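Local coordinates for GDP-perosamine synthase (Caulobacter crescentus, PDB 3BN1), which catalyses the pyridoxal phosphate-dependent transfer of an amino group from L-glutamate to GDP-4-keto-6-deoxy-D-mannose, giving GDP-perosamine, at residues 42-47 with 195-200; 55-60 with 207-212; 262-267 with 288-293; 300-305 with 346-351. All coordinates share one frame; numbering follows the deposited sequence.

The four contacts form two pairs on opposite sides of the chain's centre. Contacts 1 and 2 lie 9 Å apart between centres and share the mixed seven-stranded sheet of the aminotransferase fold, where strands 55-59 and 196-200 are neighbours. Their segments alternate along the chain: helix 38-51 leads into strand 55-59, and strand 196-200 into helix 203-213. Contacts 3 and 4 come later in sequence, one after the other, with centres 13 Å apart. They share the small antiparallel sheet through neighbouring strands 290-294 and 347-350. Contacts 1 and 3 are 30 Å apart between centres, and the 2-oxoglutarate pocket draws Trp-288 and Arg-317 from the second region.

Contact 1: 42-47 with 195-200; sequences EFEKAF and GGMITT
Helix 42-47 runs over strand 196-200 with Glu-44 nearest Met-197 and Phe-47 nearest Thr-199. The two axes approach to 10.2 Å and cross at -48°. Met-197 carries most of the contact on the strand side. Its CB points toward the helix, and its chain bends at chi2 (87°) and again at chi3 (70°). This bend carries the methyl CE over one face of the Phe-43 ring. CE lies 3.9 Å from the centroid of that ring, displaced toward its rim, in a CH-pi contact. Phe-47 packs along the rest of the methionine and also touches the methyl. Its CD2 is 3.7 Å from Met-197 CG, and the two side chains run past each other in opposite senses. The sulfur SD sits obliquely to the Phe-47 ring, 5.2 Å from its centroid, a Met-aromatic contact. Here a helix packs on the mixed sheet of the large domain of a PLP-dependent aminotransferase. Strand 196-200 lies between strands 55-59 and 179-183 in that sheet. Thr-199 CG2 reaches the edge of the Phe-47 ring in its plane, 3.7 Å from CE2. The hydroxyl of Thr-199 turns elsewhere and bonds to Gly-174 O. Phe-182 meets the Phe-47 ring edge-to-face. Glu-44 passes Met-197 SD with its CG at 4.2 Å, and its carboxylate goes on to Arg-213.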
# COMPACT_ATOMS: atom_id res chain seq x y z
N GLU A 42 -0.05 11.81 15.63
CA GLU A 42 0.58 13.13 15.68
C GLU A 42 0.74 13.74 14.31
O GLU A 42 0.43 14.91 14.08
CB GLU A 42 1.93 13.12 16.38
CG GLU A 42 1.82 12.82 17.85
CD GLU A 42 3.14 12.98 18.58
OE1 GLU A 42 4.18 12.67 17.96
OE2 GLU A 42 3.14 13.41 19.75
N PHE A 43 1.23 12.92 13.40
CA PHE A 43 1.39 13.38 12.03
C PHE A 43 0.04 13.75 11.42
O PHE A 43 -0.12 14.84 10.83
CB PHE A 43 2.05 12.24 11.22
CG PHE A 43 2.43 12.64 9.82
CD1 PHE A 43 2.78 13.97 9.52
CD2 PHE A 43 2.42 11.69 8.78
CE1 PHE A 43 3.15 14.34 8.21
CE2 PHE A 43 2.77 12.07 7.44
CZ PHE A 43 3.14 13.39 7.17
N GLU A 44 -0.98 12.92 11.63
CA GLU A 44 -2.26 13.30 11.07
C GLU A 44 -2.72 14.61 11.68
O GLU A 44 -3.24 15.47 10.99
CB GLU A 44 -3.35 12.21 11.23
CG GLU A 44 -3.07 10.87 10.42
CD GLU A 44 -4.11 9.79 10.67
OE1 GLU A 44 -4.65 9.79 11.81
OE2 GLU A 44 -4.40 8.96 9.75
N LYS A 45 -2.54 14.73 12.99
CA LYS A 45 -2.95 15.94 13.68
C LYS A 45 -2.28 17.18 13.12
O LYS A 45 -2.92 18.16 12.77
CB LYS A 45 -2.58 15.80 15.15
CG LYS A 45 -3.65 16.30 16.10
CD LYS A 45 -3.08 17.21 17.19
CE LYS A 45 -2.97 18.68 16.76
NZ LYS A 45 -3.69 19.64 17.65
N ALA A 46 -0.96 17.17 13.16
CA ALA A 46 -0.19 18.31 12.66
C ALA A 46 -0.52 18.61 11.21
O ALA A 46 -0.45 19.75 10.74
CB ALA A 46 1.30 17.93 12.71
N PHE A 47 -0.81 17.57 10.44
CA PHE A 47 -1.01 17.80 9.00
C PHE A 47 -2.31 18.44 8.73
O PHE A 47 -2.45 19.27 7.86
CB PHE A 47 -0.89 16.49 8.20
CG PHE A 47 -0.69 16.71 6.72
CD1 PHE A 47 0.57 17.05 6.23
CD2 PHE A 47 -1.78 16.79 5.86
CE1 PHE A 47 0.77 17.37 4.90
CE2 PHE A 47 -1.59 17.10 4.51
CZ PHE A 47 -0.29 17.35 4.01
N GLY A 195 4.43 7.23 1.18
CA GLY A 195 3.44 7.62 2.15
C GLY A 195 2.45 8.51 1.45
O GLY A 195 2.74 8.99 0.36
N GLY A 196 1.28 8.71 2.04
CA GLY A 196 0.26 9.54 1.39
C GLY A 196 -0.68 10.09 2.50
O GLY A 196 -0.66 9.67 3.68
N MET A 197 -1.56 10.99 2.15
CA MET A 197 -2.48 11.44 3.15
C MET A 197 -3.75 11.93 2.44
O MET A 197 -3.69 12.44 1.31
CB MET A 197 -1.83 12.64 3.87
CG MET A 197 -2.72 13.29 4.97
SD MET A 197 -2.39 12.34 6.51
CE MET A 197 -0.76 12.73 7.00
N ILE A 198 -4.89 11.78 3.11
CA ILE A 198 -6.14 12.39 2.60
C ILE A 198 -6.57 13.47 3.60
O ILE A 198 -6.56 13.21 4.82
CB ILE A 198 -7.34 11.39 2.50
CG1 ILE A 198 -6.90 10.13 1.74
CG2 ILE A 198 -8.61 12.06 1.89
CD1 ILE A 198 -7.91 9.02 1.86
N THR A 199 -7.04 14.62 3.09
CA THR A 199 -7.54 15.68 3.95
C THR A 199 -9.00 15.96 3.60
O THR A 199 -9.44 15.77 2.47
CB THR A 199 -6.71 16.96 3.88
OG1 THR A 199 -6.66 17.41 2.53
CG2 THR A 199 -5.29 16.76 4.41
N THR A 200 -9.77 16.25 4.64
CA THR A 200 -11.16 16.53 4.50
C THR A 200 -11.78 17.20 5.70
O THR A 200 -11.28 17.10 6.81
CB THR A 200 -12.00 15.29 4.12
OG1 THR A 200 -13.30 15.73 3.70
CG2 THR A 200 -12.18 14.33 5.34

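Contact 2: 55-60 with 207-212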
# COMPACT_ATOMS: atom_id res chain seq x y z
N HIS A 55 -9.81 16.87 9.29
CA HIS A 55 -9.26 15.53 9.31
C HIS A 55 -8.13 15.28 8.35
O HIS A 55 -8.12 15.82 7.25
CB HIS A 55 -10.35 14.55 8.93
CG HIS A 55 -11.66 14.82 9.59
ND1 HIS A 55 -11.93 14.42 10.89
CD2 HIS A 55 -12.79 15.40 9.13
CE1 HIS A 55 -13.15 14.81 11.22
NE2 HIS A 55 -13.71 15.37 10.16
N ALA A 56 -7.27 14.38 8.76
CA ALA A 56 -6.22 13.93 7.84
C ALA A 56 -6.04 12.42 8.10
O ALA A 56 -5.93 11.97 9.26
CB ALA A 56 -4.96 14.68 8.02
N ILE A 57 -6.10 11.67 7.02
CA ILE A 57 -6.00 10.20 7.03
C ILE A 57 -4.75 9.73 6.31
O ILE A 57 -4.64 9.85 5.09
CB ILE A 57 -7.29 9.60 6.35
CG1 ILE A 57 -8.61 9.98 7.07
CG2 ILE A 57 -7.23 8.04 6.35
CD1 ILE A 57 -9.28 11.34 6.68
N ALA A 58 -3.78 9.26 7.10
CA ALA A 58 -2.47 8.82 6.63
C ALA A 58 -2.62 7.46 5.94
O ALA A 58 -3.23 6.53 6.45
CB ALA A 58 -1.55 8.67 7.80
N CYS A 59 -2.02 7.34 4.77
CA CYS A 59 -2.13 6.11 3.93
C CYS A 59 -0.74 5.67 3.53
O CYS A 59 0.25 6.41 3.66
CB CYS A 59 -2.82 6.59 2.64
SG CYS A 59 -4.54 7.14 2.89
N ASN A 60 -0.65 4.49 2.95
CA ASN A 60 0.67 4.03 2.57
C ASN A 60 1.32 4.64 1.34
O ASN A 60 2.51 4.49 1.13
CB ASN A 60 0.79 2.52 2.62
CG ASN A 60 -0.30 1.81 1.83
OD1 ASN A 60 -0.32 0.58 1.76
ND2 ASN A 60 -1.23 2.56 1.28
N ALA A 207 -14.65 9.19 8.34
CA ALA A 207 -14.86 7.92 9.05
C ALA A 207 -14.85 6.75 8.06
O ALA A 207 -14.22 5.71 8.27
CB ALA A 207 -16.20 7.94 9.76
N LYS A 208 -15.54 6.96 6.95
CA LYS A 208 -15.64 5.91 5.94
C LYS A 208 -14.23 5.60 5.40
O LYS A 208 -13.91 4.47 5.09
CB LYS A 208 -16.48 6.45 4.78
CG LYS A 208 -17.73 5.68 4.43
CD LYS A 208 -18.87 6.64 4.01
CE LYS A 208 -18.39 8.05 3.60
NZ LYS A 208 -19.44 9.07 3.23
N MET A 209 -13.42 6.65 5.24
CA MET A 209 -12.06 6.56 4.77
C MET A 209 -11.26 5.77 5.81
O MET A 209 -10.50 4.88 5.42
CB MET A 209 -11.47 7.95 4.57
CG MET A 209 -11.90 8.67 3.27
SD MET A 209 -11.47 10.45 3.36
CE MET A 209 -12.09 11.10 1.76
N ARG A 210 -11.44 6.06 7.11
CA ARG A 210 -10.69 5.26 8.08
C ARG A 210 -11.19 3.80 8.09
O ARG A 210 -10.40 2.86 8.23
CB ARG A 210 -10.70 5.88 9.49
CG ARG A 210 -10.65 7.40 9.50
CD ARG A 210 -9.94 7.93 10.77
NE ARG A 210 -9.60 9.36 10.74
CZ ARG A 210 -8.37 9.85 10.54
NH1 ARG A 210 -8.20 11.16 10.53
NH2 ARG A 210 -7.30 9.05 10.40
N LEU A 211 -12.50 3.63 7.88
CA LEU A 211 -13.08 2.29 7.80
C LEU A 211 -12.41 1.45 6.69
O LEU A 211 -11.96 0.30 6.91
CB LEU A 211 -14.59 2.38 7.52
CG LEU A 211 -15.23 0.97 7.55
CD1 LEU A 211 -15.09 0.21 8.86
CD2 LEU A 211 -16.69 1.17 7.21
N LEU A 212 -12.38 2.01 5.49
CA LEU A 212 -11.76 1.31 4.32
C LEU A 212 -10.27 1.12 4.43
O LEU A 212 -9.72 0.10 4.03
CB LEU A 212 -12.01 2.11 3.05
CG LEU A 212 -13.49 2.15 2.61
CD1 LEU A 212 -13.73 3.35 1.66
CD2 LEU A 212 -13.87 0.80 1.88
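Arg-210 of helix 207-212 reaches back to strand 55-59 and lays its guanidinium on Ile-57. Ile-57 CG1 stands over the centre of one face, 3.5 Å from Arg-210 CZ. At the edge of the same group, Arg-210 NH1 donates to Ala-56 O at 2.7 Å, with an N-H...O angle of 150°. The donor stands above the carbonyl plane, 62° out of it, so it does not follow a lone pair. The arginine chain is extended from CG to NE, which spans the gap between helix and strand. Beside it, Ile-57 CD1 touches Met-209 SD at 4.1 Å, the two side chains crossing at about a right angle. Met-209 then continues to Ala-72 of helix 62-72 and Ile-198 of the neighbouring strand. The strand and helix run nearly parallel, at 15°, with axes 9.3 Å apart. Helix 203-213 packs on strand 55-59, the outermost strand of the large sheet within this chain. Further out, Arg-210 NH2 forms a salt bridge with Glu-44, which also accepts from Ala-58 N. The guanidinium is therefore held by a carbonyl, a carboxylate and an apolar face together, which probably limits its rotation; the carboxylate of Glu-44 would offset its charge.

Contact 3: 262-267 with 288-293; sequences WYEQKL and WMYTVR
Segment 262-267, the last part of helix 249-266 and the residue after it, faces strand 290-293, with Tyr-263 nearest Tyr-290 (CA atoms 8.2 Å apart) and Leu-267 nearest Val-292. Tyr-290 makes most of the contact. Its CG is anti to the backbone N (chi1 -171°), and the ring extends from the strand to the helix. There it forms an offset stack with Tyr-263. The centroids are 4.4 Å apart and the planes are inclined by 20°. The two side chains slide past each other in opposite senses, and Tyr-290 CD1 lies over the rim of the Tyr-263 ring. Tyr-263 CB sits over the outer part of the Tyr-290 ring, 3.7 Å from its centroid, as a CH-pi contact. At the other end, Tyr-290 CB lies 3.9 Å from Tyr-263 CD2. The strand belongs to the small antiparallel sheet of the C-terminal part of this aminotransferase fold. Helix 249-266 covers it here, and helix 358-371 packs against that helix. Tyr-290 OH donates to Glu-264 OE2 at 2.8 Å. The oxygen is met from above the carboxylate plane, 45° out of it, and the glutamate chain bends at chi2 to reach the hydroxyl. Leu-267 comes in at the edge of the Tyr-290 ring, with CD1 3.5 Å from CE1. The same methyl touches Val-292 CG1 at 4.0 Å. Tyr-263 OH bonds to Pro-351 O, just past strand 347-350. At the start of the strand segment, Trp-288 touches the bound 2-oxoglutarate and gives its NE1 to Asn-187 O.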
# COMPACT_ATOMS: atom_id res chain seq x y z
N TRP A 262 16.89 31.86 -7.63
CA TRP A 262 18.15 31.83 -8.37
C TRP A 262 17.84 31.62 -9.84
O TRP A 262 18.40 32.29 -10.71
CB TRP A 262 19.02 30.72 -7.79
CG TRP A 262 19.63 31.15 -6.54
CD1 TRP A 262 19.95 32.44 -6.19
CD2 TRP A 262 20.03 30.30 -5.45
NE1 TRP A 262 20.48 32.44 -4.91
CE2 TRP A 262 20.54 31.15 -4.43
CE3 TRP A 262 20.01 28.90 -5.23
CZ2 TRP A 262 21.09 30.65 -3.22
CZ3 TRP A 262 20.54 28.41 -4.01
CH2 TRP A 262 21.06 29.29 -3.02
N TYR A 263 16.89 30.72 -10.10
CA TYR A 263 16.41 30.45 -11.46
C TYR A 263 15.85 31.70 -12.11
O TYR A 263 16.18 31.97 -13.27
CB TYR A 263 15.36 29.31 -11.49
CG TYR A 263 15.89 27.88 -11.57
CD1 TYR A 263 16.78 27.48 -12.56
CD2 TYR A 263 15.48 26.92 -10.68
CE1 TYR A 263 17.26 26.17 -12.62
CE2 TYR A 263 15.95 25.61 -10.70
CZ TYR A 263 16.83 25.21 -11.68
OH TYR A 263 17.27 23.88 -11.77
N GLU A 264 15.05 32.46 -11.37
CA GLU A 264 14.35 33.64 -11.89
C GLU A 264 15.34 34.70 -12.31
O GLU A 264 15.17 35.36 -13.31
CB GLU A 264 13.34 34.19 -10.87
CG GLU A 264 11.98 33.50 -10.98
CD GLU A 264 11.38 33.60 -12.38
OE1 GLU A 264 11.34 34.75 -12.90
OE2 GLU A 264 10.96 32.56 -12.97
N GLN A 265 16.39 34.79 -11.50
CA GLN A 265 17.44 35.76 -11.72
C GLN A 265 18.39 35.33 -12.85
O GLN A 265 18.78 36.11 -13.73
CB GLN A 265 18.25 35.94 -10.43
CG GLN A 265 19.41 36.97 -10.54
CD GLN A 265 20.60 36.68 -9.61
OE1 GLN A 265 20.43 36.26 -8.46
NE2 GLN A 265 21.81 36.91 -10.11
N LYS A 266 18.77 34.07 -12.83
CA LYS A 266 19.76 33.67 -13.79
C LYS A 266 19.30 33.26 -15.17
O LYS A 266 20.12 33.24 -16.13
CB LYS A 266 20.70 32.66 -13.11
CG LYS A 266 21.05 33.02 -11.68
CD LYS A 266 21.62 31.85 -10.87
CE LYS A 266 21.99 32.29 -9.46
NZ LYS A 266 23.44 32.53 -9.46
N LEU A 267 18.00 32.95 -15.27
CA LEU A 267 17.42 32.43 -16.50
C LEU A 267 17.50 33.38 -17.65
O LEU A 267 17.33 32.99 -18.79
CB LEU A 267 15.98 31.89 -16.36
CG LEU A 267 15.81 30.40 -16.00
CD1 LEU A 267 14.46 29.88 -16.45
CD2 LEU A 267 16.92 29.45 -16.47
N TRP A 288 7.35 22.33 -6.59
CA TRP A 288 7.84 20.97 -6.46
C TRP A 288 8.95 20.78 -7.53
O TRP A 288 10.01 20.17 -7.31
CB TRP A 288 6.69 19.98 -6.71
CG TRP A 288 7.27 18.54 -6.71
CD1 TRP A 288 8.14 17.99 -5.79
CD2 TRP A 288 7.00 17.52 -7.67
NE1 TRP A 288 8.47 16.69 -6.17
CE2 TRP A 288 7.74 16.38 -7.30
CE3 TRP A 288 6.30 17.51 -8.88
CZ2 TRP A 288 7.76 15.22 -8.09
CZ3 TRP A 288 6.25 16.31 -9.61
CH2 TRP A 288 6.94 15.18 -9.19
N MET A 289 8.73 21.40 -8.70
CA MET A 289 9.69 21.37 -9.78
C MET A 289 9.56 22.67 -10.53
O MET A 289 8.41 23.11 -10.75
CB MET A 289 9.23 20.30 -10.76
CG MET A 289 9.21 18.95 -10.07
SD MET A 289 10.41 17.87 -10.75
CE MET A 289 9.18 16.89 -11.63
N TYR A 290 10.71 23.21 -10.92
CA TYR A 290 10.82 24.41 -11.77
C TYR A 290 10.74 23.98 -13.25
O TYR A 290 11.62 23.25 -13.73
CB TYR A 290 12.10 25.18 -11.43
CG TYR A 290 12.18 26.51 -12.09
CD1 TYR A 290 12.64 26.62 -13.44
CD2 TYR A 290 11.80 27.67 -11.40
CE1 TYR A 290 12.75 27.88 -14.07
CE2 TYR A 290 11.91 28.94 -12.01
CZ TYR A 290 12.35 29.03 -13.34
OH TYR A 290 12.41 30.31 -13.88
N THR A 291 9.60 24.29 -13.89
CA THR A 291 9.27 23.77 -15.21
C THR A 291 9.28 24.82 -16.32
O THR A 291 8.53 25.79 -16.27
CB THR A 291 7.88 22.97 -15.16
OG1 THR A 291 7.91 21.93 -14.16
CG2 THR A 291 7.47 22.31 -16.50
N VAL A 292 10.14 24.65 -17.33
CA VAL A 292 10.16 25.58 -18.46
C VAL A 292 9.58 24.84 -19.67
O VAL A 292 9.46 23.60 -19.66
CB VAL A 292 11.59 26.01 -18.91
CG1 VAL A 292 12.33 26.89 -17.92
CG2 VAL A 292 12.47 24.85 -19.32
N ARG A 293 9.26 25.60 -20.73
CA ARG A 293 8.83 25.02 -22.00
C ARG A 293 9.88 25.59 -22.92
O ARG A 293 10.25 26.78 -22.89
CB ARG A 293 7.40 25.36 -22.46
CG ARG A 293 6.39 24.95 -21.38
CD ARG A 293 4.95 25.31 -21.74
NE ARG A 293 4.61 24.75 -23.03
CZ ARG A 293 3.47 24.95 -23.70
NH1 ARG A 293 2.51 25.69 -23.18
NH2 ARG A 293 3.32 24.41 -24.92

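Contact 4: 300-305 with 346-351; sequences TTRDQV and DGLNLP
Arg-302 bends back to Gly-347 and holds its carbonyl, while Val-305 meets Leu-348 one turn further along the helix. The arginine starts with CG anti to the backbone N (chi1 -168°) and then bends at chi2 and chi3. This brings the guanidinium edge to the strand. Arg-302 NH2 donates to Gly-347 O at 2.9 Å, in the carbonyl plane and on a lone pair, with an N-H...O angle of 156°. The aliphatic part closes in on the same oxygen, with CD 3.2 Å from Gly-347 O. NH2 has a second acceptor in Gly-344 O, near the end of helix 338-346. Helix 302-311 packs here on the small antiparallel sheet, where strand 347-350 lies between 290-294 and 317-318. The helix starts with Thr-301 as N-cap, whose OG1 accepts from Gln-304 N at 3.0 Å. On the other side of the guanidinium, Asp-303 forms a side-on salt bridge, its OD1 accepting from both NE and NH1 of Arg-302, each at 2.8 Å, in the guanidinium plane. This grip holds the flat group and should fix its rotation. Val-305 CG1 touches Leu-348 CD2 at 3.9 Å, the two side chains meeting at a slant. Leu-348 also packs on Ile-306 and Leu-309 of the helix.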
# COMPACT_ATOMS: atom_id res chain seq x y z
N THR A 300 17.07 21.63 -31.52
CA THR A 300 17.09 20.47 -30.64
C THR A 300 15.71 20.03 -30.14
O THR A 300 14.75 20.78 -30.19
CB THR A 300 18.04 20.72 -29.45
OG1 THR A 300 18.41 19.46 -28.88
CG2 THR A 300 17.45 21.71 -28.36
N THR A 301 15.58 18.77 -29.74
CA THR A 301 14.31 18.29 -29.18
C THR A 301 14.33 18.22 -27.63
O THR A 301 15.37 18.11 -27.00
CB THR A 301 14.01 16.86 -29.66
OG1 THR A 301 14.84 15.93 -28.94
CG2 THR A 301 14.10 16.75 -31.20
N ARG A 302 13.17 18.24 -26.97
CA ARG A 302 13.18 18.15 -25.50
C ARG A 302 13.86 16.85 -25.00
O ARG A 302 14.63 16.85 -24.01
CB ARG A 302 11.72 18.35 -25.01
CG ARG A 302 11.46 18.60 -23.54
CD ARG A 302 11.57 17.37 -22.60
NE ARG A 302 10.97 16.15 -23.16
CZ ARG A 302 9.66 15.93 -23.26
NH1 ARG A 302 9.25 14.78 -23.76
NH2 ARG A 302 8.78 16.81 -22.78
N ASP A 303 13.60 15.72 -25.66
CA ASP A 303 14.26 14.52 -25.17
C ASP A 303 15.76 14.55 -25.32
O ASP A 303 16.50 14.03 -24.47
CB ASP A 303 13.66 13.23 -25.78
CG ASP A 303 12.20 13.06 -25.38
OD1 ASP A 303 11.73 13.76 -24.47
OD2 ASP A 303 11.49 12.24 -25.99
N GLN A 304 16.20 15.23 -26.38
CA GLN A 304 17.65 15.34 -26.62
C GLN A 304 18.33 16.23 -25.54
O GLN A 304 19.39 15.92 -25.07
CB GLN A 304 17.93 15.90 -28.01
CG GLN A 304 19.40 15.76 -28.42
CD GLN A 304 19.88 14.28 -28.34
OE1 GLN A 304 19.29 13.43 -28.96
NE2 GLN A 304 20.94 14.01 -27.57
N VAL A 305 17.71 17.35 -25.15
CA VAL A 305 18.21 18.23 -24.10
C VAL A 305 18.35 17.44 -22.81
O VAL A 305 19.36 17.56 -22.15
CB VAL A 305 17.15 19.36 -23.83
CG1 VAL A 305 17.42 20.07 -22.48
CG2 VAL A 305 17.10 20.33 -25.03
N ASP A 346 7.09 19.98 -25.29
CA ASP A 346 8.14 20.94 -24.97
C ASP A 346 8.49 21.16 -23.48
O ASP A 346 9.41 21.92 -23.17
CB ASP A 346 7.87 22.26 -25.77
CG ASP A 346 6.74 23.11 -25.18
OD1 ASP A 346 6.37 22.89 -24.01
OD2 ASP A 346 6.22 24.02 -25.88
N GLY A 347 7.77 20.50 -22.58
CA GLY A 347 7.92 20.70 -21.15
C GLY A 347 9.13 20.06 -20.53
O GLY A 347 9.40 18.90 -20.80
N LEU A 348 9.87 20.81 -19.71
CA LEU A 348 11.05 20.23 -19.06
C LEU A 348 11.12 20.56 -17.58
O LEU A 348 11.19 21.72 -17.23
CB LEU A 348 12.33 20.79 -19.69
CG LEU A 348 13.67 20.31 -19.07
CD1 LEU A 348 13.84 18.77 -19.31
CD2 LEU A 348 14.88 21.10 -19.68
N ASN A 349 11.16 19.56 -16.70
CA ASN A 349 11.28 19.84 -15.25
C ASN A 349 12.74 19.96 -14.94
O ASN A 349 13.46 19.01 -15.22
CB ASN A 349 10.78 18.63 -14.45
CG ASN A 349 9.33 18.36 -14.65
OD1 ASN A 349 8.90 17.22 -14.87
ND2 ASN A 349 8.56 19.44 -14.62
N LEU A 350 13.15 21.06 -14.28
CA LEU A 350 14.58 21.26 -13.97
C LEU A 350 14.84 20.93 -12.48
O LEU A 350 13.93 20.99 -11.68
CB LEU A 350 14.89 22.76 -14.16
CG LEU A 350 14.89 23.30 -15.59
CD1 LEU A 350 15.21 24.82 -15.65
CD2 LEU A 350 15.88 22.41 -16.32
N PRO A 351 16.08 20.63 -12.09
CA PRO A 351 16.35 20.35 -10.66
C PRO A 351 15.79 21.45 -9.73
O PRO A 351 16.03 22.67 -9.89
CB PRO A 351 17.88 20.34 -10.56
CG PRO A 351 18.32 19.93 -11.94
CD PRO A 351 17.29 20.55 -12.92